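Local atomic coordinates of hypothetical fimbrial assembly protein (Parabacteroides distasonis, PDB entry 3R4R), a protein that is a putative tip component of fimbriae, the filamentous cell-surface appendages that mediate cell adhesion and biofilm formation. Residues Q167-I172 with T228-E233; G264-I269 with E283-K288. One frame throughout, in Å; residues are numbered along the deposited sequence.

Interaction 1 of 2, residues Q167-I172 with T228-E233. With EDO (1,2-ethanediol), chain F; EDO (1,2-ethanediol), chain E; SO4 (sulfate ion), chain C.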
ATOM      1  N   GLN A 167      -0.568  -0.970   3.376  1.00 35.85           N
ATOM      2  CA  GLN A 167      -0.383  -1.353   1.992  1.00 33.74           C
ATOM      3  C   GLN A 167      -1.142  -0.339   1.128  1.00 37.57           C
ATOM      4  O   GLN A 167      -2.339  -0.161   1.331  1.00 39.40           O
ATOM      5  CB  GLN A 167      -0.931  -2.790   1.887  1.00 35.71           C
ATOM      6  CG  GLN A 167      -0.163  -3.736   1.021  1.00 39.06           C
ATOM      7  CD  GLN A 167       1.174  -4.097   1.520  1.00 47.75           C
ATOM      8  OE1 GLN A 167       2.170  -3.769   0.887  1.00 43.43           O
ATOM      9  NE2 GLN A 167       1.222  -4.862   2.604  1.00 45.80           N
ATOM     10  N   LEU A 168      -0.452   0.408   0.252  1.00 33.50           N
ATOM     11  CA  LEU A 168      -1.072   1.442  -0.582  1.00 33.39           C
ATOM     12  C   LEU A 168      -1.864   0.807  -1.756  1.00 36.72           C
ATOM     13  O   LEU A 168      -2.724   1.437  -2.333  1.00 35.97           O
ATOM     14  CB  LEU A 168       0.007   2.421  -1.116  1.00 32.26           C
ATOM     15  CG  LEU A 168      -0.442   3.703  -1.799  1.00 33.42           C
ATOM     16  CD1 LEU A 168      -1.383   4.516  -0.898  1.00 35.47           C
ATOM     17  CD2 LEU A 168       0.728   4.500  -2.209  1.00 31.61           C
ATOM     18  N   SER A 169      -1.596  -0.438  -2.057  1.00 35.94           N
ATOM     19  CA  SER A 169      -2.299  -1.193  -3.079  1.00 35.19           C
ATOM     20  C   SER A 169      -3.291  -2.153  -2.462  1.00 38.00           C
ATOM     21  O   SER A 169      -3.221  -2.449  -1.267  1.00 35.80           O
ATOM     22  CB  SER A 169      -1.306  -1.970  -3.944  1.00 36.60           C
ATOM     23  OG  SER A 169      -0.614  -2.940  -3.180  1.00 45.83           O
ATOM     24  N   ALA A 170      -4.221  -2.630  -3.291  1.00 36.65           N
ATOM     25  CA  ALA A 170      -5.138  -3.715  -2.979  1.00 37.26           C
ATOM     26  C   ALA A 170      -4.608  -5.009  -3.598  1.00 38.80           C
ATOM     27  O   ALA A 170      -4.002  -4.955  -4.672  1.00 37.74           O
ATOM     28  CB  ALA A 170      -6.527  -3.394  -3.483  1.00 39.64           C
ATOM     29  N   LYS A 171      -4.783  -6.154  -2.906  1.00 34.96           N
ATOM     30  CA  LYS A 171      -4.370  -7.465  -3.393  1.00 35.44           C
ATOM     31  C   LYS A 171      -5.610  -8.213  -3.899  1.00 40.92           C
ATOM     32  O   LYS A 171      -6.612  -8.316  -3.189  1.00 42.55           O
ATOM     33  CB  LYS A 171      -3.629  -8.239  -2.280  1.00 39.47           C
ATOM     34  CG  LYS A 171      -3.167  -9.668  -2.654  1.00 46.04           C
ATOM     35  CD  LYS A 171      -2.548 -10.373  -1.436  1.00 44.66           C
ATOM     36  CE  LYS A 171      -2.148 -11.796  -1.716  1.00 51.69           C
ATOM     37  NZ  LYS A 171      -1.528 -12.429  -0.521  1.00 62.78           N
ATOM     38  N   ILE A 172      -5.555  -8.692  -5.145  1.00 38.23           N
ATOM     39  CA  ILE A 172      -6.709  -9.387  -5.767  1.00 39.04           C
ATOM     40  C   ILE A 172      -6.281 -10.777  -6.256  1.00 41.16           C
ATOM     41  O   ILE A 172      -5.349 -10.887  -7.056  1.00 40.89           O
ATOM     42  CB  ILE A 172      -7.341  -8.562  -6.947  1.00 42.23           C
ATOM     43  CG1 ILE A 172      -7.642  -7.086  -6.565  1.00 41.75           C
ATOM     44  CG2 ILE A 172      -8.592  -9.270  -7.522  1.00 44.27           C
ATOM     45  CD1 ILE A 172      -8.093  -6.229  -7.791  1.00 48.26           C
ATOM     46  N   THR A 228      -2.837 -13.904  -8.920  1.00 32.11           N
ATOM     47  CA  THR A 228      -2.788 -12.899  -7.856  1.00 31.99           C
ATOM     48  C   THR A 228      -2.138 -11.638  -8.466  1.00 37.94           C
ATOM     49  O   THR A 228      -1.029 -11.693  -8.998  1.00 37.05           O
ATOM     50  CB  THR A 228      -2.072 -13.403  -6.571  1.00 41.03           C
ATOM     51  OG1 THR A 228      -2.820 -14.482  -5.978  1.00 36.97           O
ATOM     52  CG2 THR A 228      -1.868 -12.269  -5.521  1.00 36.59           C
ATOM     53  N   PHE A 229      -2.841 -10.513  -8.405  1.00 36.17           N
ATOM     54  CA  PHE A 229      -2.349  -9.266  -8.982  1.00 35.99           C
ATOM     55  C   PHE A 229      -2.754  -8.077  -8.061  1.00 41.08           C
ATOM     56  O   PHE A 229      -3.519  -8.273  -7.099  1.00 41.47           O
ATOM     57  CB  PHE A 229      -2.876  -9.099 -10.430  1.00 38.21           C
ATOM     58  CG  PHE A 229      -4.352  -9.315 -10.591  1.00 39.92           C
ATOM     59  CD1 PHE A 229      -4.861 -10.594 -10.811  1.00 43.34           C
ATOM     60  CD2 PHE A 229      -5.230  -8.242 -10.579  1.00 42.11           C
ATOM     61  CE1 PHE A 229      -6.239 -10.802 -10.945  1.00 46.46           C
ATOM     62  CE2 PHE A 229      -6.605  -8.442 -10.732  1.00 47.77           C
ATOM     63  CZ  PHE A 229      -7.103  -9.729 -10.887  1.00 47.15           C
ATOM     64  N   TYR A 230      -2.178  -6.874  -8.328  1.00 36.68           N
ATOM     65  CA  TYR A 230      -2.344  -5.671  -7.512  1.00 36.49           C
ATOM     66  C   TYR A 230      -2.751  -4.449  -8.316  1.00 42.35           C
ATOM     67  O   TYR A 230      -2.536  -4.391  -9.521  1.00 43.41           O
ATOM     68  CB  TYR A 230      -1.026  -5.323  -6.788  1.00 36.58           C
ATOM     69  CG  TYR A 230      -0.340  -6.478  -6.103  1.00 37.91           C
ATOM     70  CD1 TYR A 230      -0.754  -6.917  -4.847  1.00 39.09           C
ATOM     71  CD2 TYR A 230       0.707  -7.157  -6.721  1.00 38.90           C
ATOM     72  CE1 TYR A 230      -0.180  -8.040  -4.249  1.00 38.79           C
ATOM     73  CE2 TYR A 230       1.280  -8.290  -6.137  1.00 39.46           C
ATOM     74  CZ  TYR A 230       0.840  -8.719  -4.894  1.00 41.32           C
ATOM     75  OH  TYR A 230       1.459  -9.766  -4.274  1.00 39.71           O
ATOM     76  N   THR A 231      -3.285  -3.442  -7.613  1.00 39.55           N
ATOM     77  CA  THR A 231      -3.704  -2.150  -8.153  1.00 40.03           C
ATOM     78  C   THR A 231      -3.785  -1.104  -7.033  1.00 42.23           C
ATOM     79  O   THR A 231      -4.075  -1.442  -5.875  1.00 40.65           O
ATOM     80  CB  THR A 231      -5.061  -2.258  -8.891  1.00 49.28           C
ATOM     81  OG1 THR A 231      -5.435  -0.970  -9.373  1.00 45.48           O
ATOM     82  CG2 THR A 231      -6.189  -2.795  -8.006  1.00 50.66           C
ATOM     83  N   TYR A 232      -3.579   0.180  -7.394  1.00 37.67           N
ATOM     84  CA  TYR A 232      -3.835   1.244  -6.462  1.00 36.21           C
ATOM     85  C   TYR A 232      -5.335   1.523  -6.515  1.00 45.38           C
ATOM     86  O   TYR A 232      -5.950   1.208  -7.539  1.00 46.22           O
ATOM     87  CB  TYR A 232      -2.980   2.490  -6.759  1.00 36.45           C
ATOM     88  CG  TYR A 232      -1.481   2.353  -6.616  1.00 32.96           C
ATOM     89  CD1 TYR A 232      -0.914   1.931  -5.413  1.00 33.01           C
ATOM     90  CD2 TYR A 232      -0.626   2.878  -7.579  1.00 33.64           C
ATOM     91  CE1 TYR A 232       0.469   1.855  -5.251  1.00 31.43           C
ATOM     92  CE2 TYR A 232       0.760   2.877  -7.399  1.00 32.76           C
ATOM     93  CZ  TYR A 232       1.304   2.348  -6.239  1.00 36.11           C
ATOM     94  OH  TYR A 232       2.662   2.309  -6.065  1.00 38.34           O
ATOM     95  N   GLU A 233      -5.950   2.029  -5.418  1.00 45.01           N
ATOM     96  CA  GLU A 233      -7.368   2.459  -5.357  1.00 47.21           C
ATOM     97  C   GLU A 233      -7.826   3.272  -6.560  1.00 52.58           C
ATOM     98  O   GLU A 233      -7.026   4.014  -7.144  1.00 52.54           O
ATOM     99  CB  GLU A 233      -7.621   3.358  -4.135  1.00 49.33           C
ATOM    100  CG  GLU A 233      -7.545   2.702  -2.791  1.00 54.91           C
ATOM    101  CD  GLU A 233      -7.889   3.629  -1.652  1.00 62.72           C
ATOM    102  OE1 GLU A 233      -7.636   4.859  -1.715  1.00 52.39           O
ATOM    103  OE2 GLU A 233      -8.371   3.080  -0.641  1.00 57.60           O
TER
HETATM  104  C1  EDO F 322      -0.361  -5.965 -11.996  1.00 45.49           C
HETATM  105  O1  EDO F 322       0.780  -5.170 -12.359  1.00 51.71           O
HETATM  106  C2  EDO F 322       0.091  -7.299 -11.408  1.00 43.09           C
HETATM  107  O2  EDO F 322       0.302  -7.222  -9.996  1.00 48.32           O
HETATM  108  C1  EDO E 321      -3.102  -5.558   0.732  1.00 55.00           C
HETATM  109  O1  EDO E 321      -2.148  -5.555  -0.349  1.00 56.01           O
HETATM  110  C2  EDO E 321      -2.828  -6.767   1.633  1.00 57.03           C
HETATM  111  O2  EDO E 321      -3.380  -6.546   2.942  1.00 66.06           O
HETATM  112  S   SO4 C 319       0.193 -16.599  -9.755  1.00 91.19           S
HETATM  113  O1  SO4 C 319       1.085 -15.437  -9.901  1.00 96.21           O
HETATM  114  O2  SO4 C 319       0.995 -17.795  -9.423  1.00 96.68           O
HETATM  115  O3  SO4 C 319      -0.764 -16.334  -8.650  1.00 97.34           O
HETATM  116  O4  SO4 C 319      -0.508 -16.848 -11.002  1.00 95.86           O
HETATM  117  O   HOH W   1      -3.780   3.614  -3.792  1.00 32.68           O

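Interaction 2 of 2, residues G264-I269 with E283-K288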
ATOM      1  N   GLY A 264      -4.840  -1.728   1.196  1.00 35.87           N
ATOM      2  CA  GLY A 264      -4.623  -2.435   2.444  1.00 36.04           C
ATOM      3  C   GLY A 264      -5.586  -3.565   2.670  1.00 41.19           C
ATOM      4  O   GLY A 264      -5.733  -4.006   3.806  1.00 42.81           O
ATOM      5  N   ASN A 265      -6.247  -4.033   1.594  1.00 37.98           N
ATOM      6  CA  ASN A 265      -7.191  -5.143   1.669  1.00 40.25           C
ATOM      7  C   ASN A 265      -6.817  -6.268   0.681  1.00 42.29           C
ATOM      8  O   ASN A 265      -6.145  -6.011  -0.316  1.00 42.37           O
ATOM      9  CB  ASN A 265      -8.621  -4.666   1.400  1.00 46.99           C
ATOM     10  CG  ASN A 265      -9.212  -3.780   2.472  1.00 54.75           C
ATOM     11  OD1 ASN A 265      -9.722  -4.249   3.488  1.00 48.72           O
ATOM     12  ND2 ASN A 265      -9.204  -2.491   2.236  1.00 45.05           N
ATOM     13  N   TYR A 266      -7.231  -7.505   0.986  1.00 40.46           N
ATOM     14  CA  TYR A 266      -7.001  -8.708   0.172  1.00 40.43           C
ATOM     15  C   TYR A 266      -8.364  -9.254  -0.240  1.00 46.06           C
ATOM     16  O   TYR A 266      -9.244  -9.447   0.590  1.00 48.83           O
ATOM     17  CB  TYR A 266      -6.124  -9.738   0.930  1.00 42.42           C
ATOM     18  CG  TYR A 266      -6.019 -11.164   0.397  1.00 46.27           C
ATOM     19  CD1 TYR A 266      -5.998 -11.423  -0.974  1.00 46.91           C
ATOM     20  CD2 TYR A 266      -5.775 -12.230   1.259  1.00 48.86           C
ATOM     21  CE1 TYR A 266      -5.865 -12.725  -1.462  1.00 48.03           C
ATOM     22  CE2 TYR A 266      -5.617 -13.530   0.783  1.00 51.21           C
ATOM     23  CZ  TYR A 266      -5.666 -13.780  -0.577  1.00 57.74           C
ATOM     24  OH  TYR A 266      -5.518 -15.088  -1.004  1.00 53.43           O
ATOM     25  N   TYR A 267      -8.543  -9.424  -1.552  1.00 42.50           N
ATOM     26  CA  TYR A 267      -9.783  -9.860  -2.173  1.00 43.11           C
ATOM     27  C   TYR A 267      -9.617 -11.147  -2.951  1.00 48.21           C
ATOM     28  O   TYR A 267      -8.535 -11.419  -3.476  1.00 45.73           O
ATOM     29  CB  TYR A 267     -10.289  -8.771  -3.128  1.00 44.12           C
ATOM     30  CG  TYR A 267     -10.535  -7.432  -2.460  1.00 47.04           C
ATOM     31  CD1 TYR A 267     -11.716  -7.187  -1.763  1.00 51.71           C
ATOM     32  CD2 TYR A 267      -9.599  -6.400  -2.544  1.00 45.67           C
ATOM     33  CE1 TYR A 267     -11.943  -5.965  -1.132  1.00 53.45           C
ATOM     34  CE2 TYR A 267      -9.817  -5.171  -1.916  1.00 46.47           C
ATOM     35  CZ  TYR A 267     -10.996  -4.956  -1.218  1.00 55.59           C
ATOM     36  OH  TYR A 267     -11.244  -3.759  -0.590  1.00 52.97           O
ATOM     37  N   ARG A 268     -10.699 -11.933  -3.034  1.00 49.01           N
ATOM     38  CA  ARG A 268     -10.777 -13.143  -3.844  1.00 49.71           C
ATOM     39  C   ARG A 268     -12.010 -13.075  -4.761  1.00 55.13           C
ATOM     40  O   ARG A 268     -13.117 -12.814  -4.288  1.00 57.63           O
ATOM     41  CB  ARG A 268     -10.799 -14.446  -3.010  1.00 51.90           C
ATOM     42  CG  ARG A 268      -9.570 -14.712  -2.134  1.00 55.64           C
ATOM     43  CD  ARG A 268      -9.590 -16.146  -1.658  1.00 50.89           C
ATOM     44  NE  ARG A 268      -8.624 -16.436  -0.597  1.00 55.54           N
ATOM     45  CZ  ARG A 268      -8.951 -16.776   0.647  1.00 75.43           C
ATOM     46  NH1 ARG A 268     -10.228 -16.932   0.991  1.00 71.81           N
ATOM     47  NH2 ARG A 268      -8.005 -17.027   1.541  1.00 61.93           N
ATOM     48  N   ILE A 269     -11.803 -13.307  -6.074  1.00 50.04           N
ATOM     49  CA  ILE A 269     -12.864 -13.337  -7.085  1.00 50.47           C
ATOM     50  C   ILE A 269     -13.089 -14.790  -7.458  1.00 57.37           C
ATOM     51  O   ILE A 269     -12.218 -15.470  -8.010  1.00 55.48           O
ATOM     52  CB  ILE A 269     -12.604 -12.445  -8.334  1.00 51.64           C
ATOM     53  CG1 ILE A 269     -12.397 -10.972  -7.930  1.00 51.45           C
ATOM     54  CG2 ILE A 269     -13.747 -12.584  -9.344  1.00 52.49           C
ATOM     55  CD1 ILE A 269     -12.225  -9.973  -9.101  1.00 64.01           C
ATOM     56  N   GLU A 283     -14.945 -11.442  -2.364  1.00 58.31           N
ATOM     57  CA  GLU A 283     -14.689 -11.656  -0.941  1.00 58.49           C
ATOM     58  C   GLU A 283     -13.608 -10.691  -0.407  1.00 60.66           C
ATOM     59  O   GLU A 283     -12.582 -10.498  -1.041  1.00 56.58           O
ATOM     60  CB  GLU A 283     -14.251 -13.122  -0.669  1.00 59.03           C
ATOM     61  CG  GLU A 283     -13.961 -13.434   0.801  1.00 66.13           C
ATOM     62  CD  GLU A 283     -13.327 -14.769   1.155  1.00 82.81           C
ATOM     63  OE1 GLU A 283     -13.225 -15.647   0.270  1.00 76.54           O
ATOM     64  OE2 GLU A 283     -12.935 -14.939   2.333  1.00 68.32           O
ATOM     65  N   ASN A 284     -13.854 -10.117   0.772  1.00 58.80           N
ATOM     66  CA  ASN A 284     -12.869  -9.342   1.488  1.00 57.58           C
ATOM     67  C   ASN A 284     -12.358 -10.303   2.552  1.00 63.96           C
ATOM     68  O   ASN A 284     -13.040 -10.560   3.541  1.00 68.19           O
ATOM     69  CB  ASN A 284     -13.428  -7.996   2.007  1.00 52.90           C
ATOM     70  CG  ASN A 284     -12.360  -7.081   2.549  1.00 66.10           C
ATOM     71  OD1 ASN A 284     -11.531  -7.466   3.372  1.00 63.57           O
ATOM     72  ND2 ASN A 284     -12.418  -5.814   2.179  1.00 59.33           N
ATOM     73  N   VAL A 285     -11.202 -10.885   2.304  1.00 58.30           N
ATOM     74  CA  VAL A 285     -10.610 -11.975   3.085  1.00 58.79           C
ATOM     75  C   VAL A 285     -10.383 -11.578   4.572  1.00 66.71           C
ATOM     76  O   VAL A 285     -10.806 -12.333   5.448  1.00 68.63           O
ATOM     77  CB  VAL A 285      -9.271 -12.461   2.454  1.00 57.48           C
ATOM     78  CG1 VAL A 285      -8.698 -13.652   3.226  1.00 57.19           C
ATOM     79  CG2 VAL A 285      -9.497 -12.853   1.000  1.00 55.66           C
ATOM     80  N   GLU A 286      -9.697 -10.464   4.858  1.00 64.39           N
ATOM     81  CA  GLU A 286      -9.428 -10.121   6.258  1.00 66.14           C
ATOM     82  C   GLU A 286     -10.729  -9.784   7.014  1.00 71.94           C
ATOM     83  O   GLU A 286     -10.819 -10.100   8.197  1.00 74.68           O
ATOM     84  CB  GLU A 286      -8.419  -8.967   6.424  1.00 65.86           C
ATOM     85  CG  GLU A 286      -8.642  -7.712   5.586  1.00 80.60           C
ATOM     86  CD  GLU A 286      -8.096  -7.787   4.170  1.00 95.91           C
ATOM     87  OE1 GLU A 286      -6.868  -7.593   4.004  1.00111.36           O
ATOM     88  OE2 GLU A 286      -8.888  -8.022   3.228  1.00 59.81           O
ATOM     89  N   ASP A 287     -11.727  -9.191   6.348  1.00 67.72           N
ATOM     90  CA  ASP A 287     -12.973  -8.829   7.022  1.00 71.15           C
ATOM     91  C   ASP A 287     -13.944  -9.995   7.132  1.00 76.83           C
ATOM     92  O   ASP A 287     -14.870  -9.923   7.945  1.00 80.19           O
ATOM     93  CB  ASP A 287     -13.666  -7.685   6.274  1.00 72.90           C
ATOM     94  CG  ASP A 287     -12.894  -6.387   6.288  1.00 73.07           C
ATOM     95  OD1 ASP A 287     -12.204  -6.115   7.302  1.00 74.03           O
ATOM     96  OD2 ASP A 287     -13.043  -5.605   5.327  1.00 72.21           O
ATOM     97  N   LYS A 288     -13.727 -11.060   6.331  1.00 71.67           N
ATOM     98  CA  LYS A 288     -14.571 -12.256   6.211  1.00 73.63           C
ATOM     99  C   LYS A 288     -15.997 -11.797   5.826  1.00 78.37           C
ATOM    100  O   LYS A 288     -16.972 -11.993   6.558  1.00 81.42           O
ATOM    101  CB  LYS A 288     -14.551 -13.159   7.469  1.00 79.36           C
ATOM    102  CG  LYS A 288     -13.210 -13.879   7.639  1.00 95.07           C
ATOM    103  CD  LYS A 288     -13.205 -14.932   8.746  1.00109.46           C
ATOM    104  CE  LYS A 288     -11.908 -15.711   8.727  1.00123.75           C
ATOM    105  NZ  LYS A 288     -11.892 -16.806   9.734  1.00136.74           N
TER

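Interaction 1 of 2, residues Q167-I172 with T228-E233
Antiparallel pairing of strand 228-232 with strand 161-179, in the transthyretin-like C-terminal domain, brings Ile-172 opposite Phe-229 and Ala-170 opposite Thr-231. Both are hydrogen-bonded pairs. Ile-172 N reaches Phe-229 O at 2.9 Å, and Phe-229 N returns a bond of 2.9 Å to Ile-172 O. Ala-170 N bonds Thr-231 O at 2.8 Å, nearly straight at 169°. The return bond from Thr-231 N is weak.

Ile-172, Ala-170, Phe-229 and Thr-231 share one face of the pair. The Phe-229 ring folds back over Ile-172, because CG sits between the backbone N and the carbonyl carbon (chi1 49°). Ile-172 CB lies over the Phe-229 ring face in a CH-pi contact, 4.2 Å from the ring centroid. Ile-172 CG2 meets Phe-229 CZ at 3.7 Å. The other branch ends at Ile-172 CD1, 3.9 Å from Thr-231 CG2. With an alanine in place of Phe-229, Ile-172 CB and CG2 would probably lose their aromatic cover, and a gap is likely to open beside Leu-191 and Val-194 of strand 191-202.

Lys-171 and Tyr-230 lie side by side on the other face. The lysine chain is fully extended, and Lys-171 CG packs against Tyr-230 CE1 at 3.8 Å. Both polar ends meet Glu-41, as a salt bridge from Lys-171 NZ and a hydrogen bond from Tyr-230 OH. Farther along the pair, Leu-168 CG touches Tyr-232 CE1 at 4.0 Å. A water joins Leu-168 O to Glu-233 N.

The face with Ile-172 and Phe-229 is largely apolar; Thr-231 OG1, on the same face, is satisfied by Asn-198 N. On the other face, aliphatic and aromatic carbon carries two polar ends to a shared carboxylate, whose negative charge is probably steadied by both.

Interaction 2 of 2, residues G264-I269 with E283-K288
Backbone bonds pair Arg-268 with Glu-283 in both directions: Glu-283 N to Arg-268 O at 3.0 Å, and Arg-268 N to Glu-283 O at 3.1 Å. Val-285 N adds a bond to Tyr-266 O. Between these bonds, Tyr-267 faces Asn-284 as a non-hydrogen-bonded pair.

A carboxylate takes over from the strand at Tyr-266. Tyr-266 N donates to the syn lone pair of Glu-286 OE2 at 2.8 Å, almost straight at 169°. A second, weak bond runs to OE1. Glu-286 gets there because its chain bends at chi2 (-83°), turning the acid back to the backbone.

The strands form the beta hairpin 266-273/278-284. Glu-286 grips it where the chain leaves strand 278-284 and residues 285-287 take helical backbone angles.

Apolar contact centres on Val-285. Val-285 CG2 stands over the Tyr-266 ring face in a CH-pi contact, 3.9 Å from the centroid. Val-285 CG2 also meets Arg-268 CG at 3.6 Å and lies over one guanidinium face. Tyr-266 OH is held by Glu-173.

Among the charged and polar ends, Arg-268 NH1 and Glu-283 OE1 form a salt bridge of 3.3 Å whose hydrogen bond is weak; the guanidinium and carboxylate planes are 75° apart. Asn-284 ND2 donates weakly to Asn-265 OD1, while Asn-265 ND2 bonds Thr-208 O. Asn-284 ND2 also lies 3.3 Å from Tyr-267 CE1.

How the interactions relate
Interactions 1 and 2 lie in series along the chain, with centres about 11 Å apart. Both fall in the C-terminal domain of the transthyretin clan. Around residues 169-172, strand 161-179 has strand 228-232 antiparallel on one edge and strand 266-273 parallel on the other. Strand 278-284 continues the order beyond 266-273. The two interactions therefore sit side by side across neighbouring strands. Lys-171 links them directly: its N and O probably bond Asn-265 O and Tyr-267 N, and its side chain makes a cation-pi contact with Tyr-266. Interaction 1 is buried, while interaction 2 is only partly so. Together they place strand 228-232 and the hairpin 266-273/278-284 beside strand 161-179, far from it in sequence.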